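Local coordinates for protein PEPTIDE N-myristoyltransferase (Saccharomyces cerevisiae, PDB 1IIC) that catalyses the transfer of myristate from myristoyl-CoA to the N-terminal glycine of substrate proteins and peptides, at residues A[370-375]-A[407-412]; A[398-403]-A[413-418]. One frame throughout, in Å; residues are numbered along the deposited sequence.

Interaction 1: residues A[370-375]-A[407-412]; sequences DNTLFL and NSNDIK
Thr372 presents both branches of its side chain to the backbone turn formed by Asn409, Asp410 and Ile411, joining the loop that follows strand 362-366 to an Asx turn in the C-terminal tail of the N-myristoyltransferase fold. With OG1 set between the backbone N and the carbonyl carbon (chi1 61°), Thr372 OG1 donates to Asp410 O at 3.0 Å, reaching it from above the carbonyl plane, 47° out of it. The methyl branch takes the other partner: Thr372 CG2 packs 3.7 Å from Asn409 CB, and the two side chains run antiparallel past one another. Serine in place of Thr372 would lose CG2 and would probably open a gap against Asn409 CB, leaving that side chain less restrained. Asn409 ND2 comes to 3.8 Å from Leu375 CB and also makes a weak hydrogen bond to Asp376 OD2. Packing is tight where Ile411 CG2 lies 3.1 Å from Thr372 O. Within the Asx turn, Asp410 OD1 accepts from Lys412 N at 3.0 Å and also from Arg413 N. A water donates to Thr372 O at 2.7 Å and accepts from Asn409 ND2 at 3.3 Å.

Interaction 2: residues A[398-403]-A[413-418]; sequences PITGGL and RRSNVG
Thr400 O is gripped by two donors of the facing segment, both arriving over the same face of its carbonyl plane. Ser415 OG comes in at 2.7 Å, tilted 31° from that plane, while Asn416 N donates to Thr400 O at 3.2 Å in a nearly straight bond (163° at the hydrogen). Thr400 OG1 turns to the same neighbour and sits close to both the backbone N and CB of Asn416. Beside it, Ile399 crosses Asn416 at about a right angle, its branch methyl CG2 against Asn416 CB; the modelled separation of 3.2 Å is unusually short, so its exact value is doubtful. The Ser415 hydroxyl does double duty: with OG anti to its own backbone N (chi1 176°), it also accepts from Val417 N at 2.9 Å, closing an ST turn that bends the 413-418 segment round the Thr400 carbonyl. At the far end Gly402 CA makes a CA-H...O contact of 3.1 Å with Arg414 O; a CB at this position would probably jam against the carbonyl O of Gly401 and lie close to Ser415 CB. A water ties the edge together, lying 2.6 Å from Thr400 OG1 and donating to Arg413 O at 2.8 Å. Farther out, Ser182 OG bonds to Ile399 O and Thr367 OG1 to Gly401 O, fixing one segment to neighbouring parts of the fold. On the other segment, Ser415 O accepts from Arg331 NH2; the CB of Arg414 points away from 398-403, and its NE forms a salt bridge with Asp370 OD2.

How the interactions relate
The two contacts lie about 9 Å apart, centre to centre, on the same side of the chain's centre and in the C-terminal half of the enzyme. Their segments alternate along the chain, in the order 370-375, 398-403, 407-412, 413-418, so residues 407-418 run without a break from interaction 1 into interaction 2. Bonds also run between them: the Arg414–Asp370 salt bridge ties them together, and a probable hydrogen bond links Asp410 N to Gly402 O. Together they fold the tail beyond strand 394-395 back on itself and against the 370-375 loop, on the approach to the chain terminus, whose carboxylate probably acts as catalytic base, as in this family.

Interaction 1: residues A[370-375]-A[407-412]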
loop_
_atom_site.group_PDB
_atom_site.type_symbol
_atom_site.label_atom_id
_atom_site.label_comp_id
_atom_site.label_asym_id
_atom_site.label_seq_id
_atom_site.Cartn_x
_atom_site.Cartn_y
_atom_site.Cartn_z
ATOM N N ASP A 370 9.592 0.768 -10.576
ATOM C CA ASP A 370 9.911 0.814 -12.010
ATOM C C ASP A 370 8.668 0.490 -12.843
ATOM O O ASP A 370 8.763 0.155 -14.021
ATOM C CB ASP A 370 11.035 -0.180 -12.342
ATOM C CG ASP A 370 12.420 0.383 -12.052
ATOM O OD1 ASP A 370 13.268 -0.344 -11.488
ATOM O OD2 ASP A 370 12.664 1.562 -12.396
ATOM N N ASN A 371 7.500 0.623 -12.222
ATOM C CA ASN A 371 6.225 0.309 -12.866
ATOM C C ASN A 371 5.919 0.937 -14.236
ATOM O O ASN A 371 5.320 0.277 -15.096
ATOM C CB ASN A 371 5.070 0.605 -11.885
ATOM C CG ASN A 371 5.081 -0.317 -10.668
ATOM O OD1 ASN A 371 4.120 -0.362 -9.897
ATOM N ND2 ASN A 371 6.171 -1.048 -10.489
ATOM N N THR A 372 6.310 2.191 -14.456
ATOM C CA THR A 372 6.023 2.838 -15.743
ATOM C C THR A 372 6.667 2.155 -16.952
ATOM O O THR A 372 6.317 2.461 -18.098
ATOM C CB THR A 372 6.432 4.335 -15.752
ATOM O OG1 THR A 372 7.845 4.452 -15.536
ATOM C CG2 THR A 372 5.665 5.104 -14.671
ATOM N N LEU A 373 7.609 1.246 -16.713
ATOM C CA LEU A 373 8.235 0.539 -17.826
ATOM C C LEU A 373 7.256 -0.465 -18.419
ATOM O O LEU A 373 7.357 -0.801 -19.602
ATOM C CB LEU A 373 9.511 -0.202 -17.385
ATOM C CG LEU A 373 10.695 0.695 -16.987
ATOM C CD1 LEU A 373 11.865 -0.137 -16.492
ATOM C CD2 LEU A 373 11.096 1.536 -18.164
ATOM N N PHE A 374 6.309 -0.936 -17.603
ATOM C CA PHE A 374 5.323 -1.915 -18.064
ATOM C C PHE A 374 3.850 -1.494 -18.034
ATOM O O PHE A 374 3.039 -2.037 -18.774
ATOM C CB PHE A 374 5.478 -3.226 -17.279
ATOM C CG PHE A 374 5.212 -3.096 -15.798
ATOM C CD1 PHE A 374 3.913 -2.978 -15.314
ATOM C CD2 PHE A 374 6.266 -3.127 -14.887
ATOM C CE1 PHE A 374 3.666 -2.896 -13.951
ATOM C CE2 PHE A 374 6.031 -3.046 -13.516
ATOM C CZ PHE A 374 4.724 -2.931 -13.045
ATOM N N LEU A 375 3.507 -0.531 -17.188
ATOM C CA LEU A 375 2.123 -0.095 -17.052
ATOM C C LEU A 375 1.311 0.026 -18.350
ATOM O O LEU A 375 0.311 -0.674 -18.513
ATOM C CB LEU A 375 2.076 1.216 -16.253
ATOM C CG LEU A 375 1.574 1.222 -14.789
ATOM C CD1 LEU A 375 1.651 -0.146 -14.148
ATOM C CD2 LEU A 375 2.379 2.257 -13.980
ATOM N N ASN A 407 0.320 14.396 -15.839
ATOM C CA ASN A 407 -0.197 13.196 -15.198
ATOM C C ASN A 407 -0.027 11.897 -15.967
ATOM O O ASN A 407 -0.533 10.870 -15.538
ATOM C CB ASN A 407 -1.673 13.367 -14.840
ATOM C CG ASN A 407 -1.894 14.442 -13.808
ATOM O OD1 ASN A 407 -1.128 14.561 -12.854
ATOM N ND2 ASN A 407 -2.952 15.225 -13.980
ATOM N N SER A 408 0.666 11.923 -17.099
ATOM C CA SER A 408 0.878 10.685 -17.852
ATOM C C SER A 408 2.089 9.992 -17.223
ATOM O O SER A 408 2.828 10.614 -16.460
ATOM C CB SER A 408 1.129 10.982 -19.340
ATOM O OG SER A 408 2.345 11.678 -19.548
ATOM N N ASN A 409 2.298 8.714 -17.528
ATOM C CA ASN A 409 3.423 7.970 -16.942
ATOM C C ASN A 409 4.793 8.430 -17.444
ATOM O O ASN A 409 5.019 8.523 -18.657
ATOM C CB ASN A 409 3.282 6.468 -17.215
ATOM C CG ASN A 409 2.045 5.853 -16.567
ATOM O OD1 ASN A 409 1.600 6.281 -15.503
ATOM N ND2 ASN A 409 1.502 4.818 -17.202
ATOM N N ASP A 410 5.711 8.721 -16.525
ATOM C CA ASP A 410 7.046 9.132 -16.952
ATOM C C ASP A 410 7.859 7.858 -17.131
ATOM O O ASP A 410 8.441 7.329 -16.181
ATOM C CB ASP A 410 7.723 10.036 -15.918
ATOM C CG ASP A 410 9.081 10.555 -16.397
ATOM O OD1 ASP A 410 9.818 9.795 -17.061
ATOM O OD2 ASP A 410 9.418 11.721 -16.103
ATOM N N ILE A 411 7.895 7.360 -18.357
ATOM C CA ILE A 411 8.623 6.135 -18.637
ATOM C C ILE A 411 10.149 6.223 -18.654
ATOM O O ILE A 411 10.826 5.193 -18.648
ATOM C CB ILE A 411 8.143 5.498 -19.969
ATOM C CG1 ILE A 411 8.215 6.506 -21.116
ATOM C CG2 ILE A 411 6.699 5.041 -19.826
ATOM C CD1 ILE A 411 9.610 6.952 -21.492
ATOM N N LYS A 412 10.711 7.430 -18.661
ATOM C CA LYS A 412 12.165 7.516 -18.699
ATOM C C LYS A 412 12.849 7.670 -17.343
ATOM O O LYS A 412 13.973 7.208 -17.171
ATOM C CB LYS A 412 12.616 8.626 -19.653
ATOM C CG LYS A 412 12.522 10.034 -19.128
ATOM C CD LYS A 412 12.821 11.053 -20.221
ATOM C CE LYS A 412 11.737 11.060 -21.292
ATOM N NZ LYS A 412 11.910 12.226 -22.224
HETATM O O HOH W 1 3.788 3.147 -18.815
#

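Interaction 2: residues A[398-403]-A[413-418]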
loop_
_atom_site.group_PDB
_atom_site.type_symbol
_atom_site.label_atom_id
_atom_site.label_comp_id
_atom_site.label_asym_id
_atom_site.label_seq_id
_atom_site.Cartn_x
_atom_site.Cartn_y
_atom_site.Cartn_z
ATOM N N PRO A 398 12.099 16.351 -2.729
ATOM C CA PRO A 398 11.086 15.643 -3.520
ATOM C C PRO A 398 11.629 14.384 -4.226
ATOM O O PRO A 398 12.750 14.374 -4.739
ATOM C CB PRO A 398 10.590 16.716 -4.496
ATOM C CG PRO A 398 11.774 17.657 -4.615
ATOM C CD PRO A 398 12.270 17.739 -3.194
ATOM N N ILE A 399 10.823 13.326 -4.225
ATOM C CA ILE A 399 11.192 12.054 -4.841
ATOM C C ILE A 399 10.249 11.746 -6.000
ATOM O O ILE A 399 9.035 11.754 -5.825
ATOM C CB ILE A 399 11.105 10.921 -3.822
ATOM C CG1 ILE A 399 11.950 11.266 -2.590
ATOM C CG2 ILE A 399 11.591 9.618 -4.445
ATOM C CD1 ILE A 399 11.789 10.274 -1.441
ATOM N N THR A 400 10.812 11.478 -7.179
ATOM C CA THR A 400 10.019 11.184 -8.375
ATOM C C THR A 400 8.897 10.181 -8.132
ATOM O O THR A 400 9.106 9.140 -7.508
ATOM C CB THR A 400 10.897 10.621 -9.504
ATOM O OG1 THR A 400 11.654 9.518 -8.997
ATOM C CG2 THR A 400 11.849 11.690 -10.037
ATOM N N GLY A 401 7.716 10.489 -8.658
ATOM C CA GLY A 401 6.572 9.615 -8.484
ATOM C C GLY A 401 6.192 8.838 -9.730
ATOM O O GLY A 401 5.213 8.089 -9.718
ATOM N N GLY A 402 6.953 9.013 -10.807
ATOM C CA GLY A 402 6.655 8.304 -12.041
ATOM C C GLY A 402 5.596 8.976 -12.903
ATOM O O GLY A 402 4.975 8.339 -13.757
ATOM N N LEU A 403 5.395 10.269 -12.689
ATOM C CA LEU A 403 4.405 11.021 -13.450
ATOM C C LEU A 403 5.017 12.215 -14.161
ATOM O O LEU A 403 5.974 12.824 -13.674
ATOM C CB LEU A 403 3.293 11.546 -12.522
ATOM C CG LEU A 403 2.381 10.587 -11.748
ATOM C CD1 LEU A 403 1.382 11.396 -10.922
ATOM C CD2 LEU A 403 1.638 9.682 -12.711
ATOM N N ARG A 413 12.189 8.312 -16.387
ATOM C CA ARG A 413 12.753 8.465 -15.048
ATOM C C ARG A 413 12.094 7.456 -14.100
ATOM O O ARG A 413 12.669 7.055 -13.092
ATOM C CB ARG A 413 12.500 9.876 -14.521
ATOM C CG ARG A 413 13.230 10.964 -15.246
ATOM C CD ARG A 413 12.664 12.300 -14.813
ATOM N NE ARG A 413 13.243 13.402 -15.574
ATOM C CZ ARG A 413 12.629 14.563 -15.797
ATOM N NH1 ARG A 413 11.408 14.780 -15.316
ATOM N NH2 ARG A 413 13.236 15.507 -16.507
ATOM N N ARG A 414 10.881 7.042 -14.445
ATOM C CA ARG A 414 10.134 6.108 -13.609
ATOM C C ARG A 414 9.981 6.709 -12.206
ATOM O O ARG A 414 9.701 7.905 -12.074
ATOM C CB ARG A 414 10.842 4.743 -13.566
ATOM C CG ARG A 414 10.847 4.034 -14.933
ATOM C CD ARG A 414 12.256 3.937 -15.527
ATOM N NE ARG A 414 13.038 2.927 -14.820
ATOM C CZ ARG A 414 14.277 2.564 -15.150
ATOM N NH1 ARG A 414 14.881 3.140 -16.185
ATOM N NH2 ARG A 414 14.900 1.607 -14.461
ATOM N N SER A 415 10.184 5.916 -11.161
ATOM C CA SER A 415 10.017 6.452 -9.815
ATOM C C SER A 415 11.077 6.017 -8.839
ATOM O O SER A 415 11.687 4.960 -8.984
ATOM C CB SER A 415 8.645 6.070 -9.244
ATOM O OG SER A 415 8.514 6.504 -7.892
ATOM N N ASN A 416 11.278 6.848 -7.830
ATOM C CA ASN A 416 12.249 6.568 -6.799
ATOM C C ASN A 416 11.550 6.187 -5.525
ATOM O O ASN A 416 12.188 6.044 -4.481
ATOM C CB ASN A 416 13.159 7.773 -6.590
ATOM C CG ASN A 416 14.384 7.694 -7.449
ATOM O OD1 ASN A 416 15.015 8.702 -7.753
ATOM N ND2 ASN A 416 14.729 6.478 -7.853
ATOM N N VAL A 417 10.229 6.028 -5.620
ATOM C CA VAL A 417 9.425 5.594 -4.485
ATOM C C VAL A 417 9.473 4.067 -4.549
ATOM O O VAL A 417 8.935 3.465 -5.485
ATOM C CB VAL A 417 7.945 6.051 -4.606
ATOM C CG1 VAL A 417 7.134 5.477 -3.455
ATOM C CG2 VAL A 417 7.857 7.581 -4.606
ATOM N N GLY A 418 10.118 3.448 -3.564
ATOM C CA GLY A 418 10.232 2.000 -3.553
ATOM C C GLY A 418 9.283 1.301 -2.603
ATOM O O GLY A 418 9.046 0.097 -2.718
HETATM O O HOH W 2 13.165 8.600 -10.863
#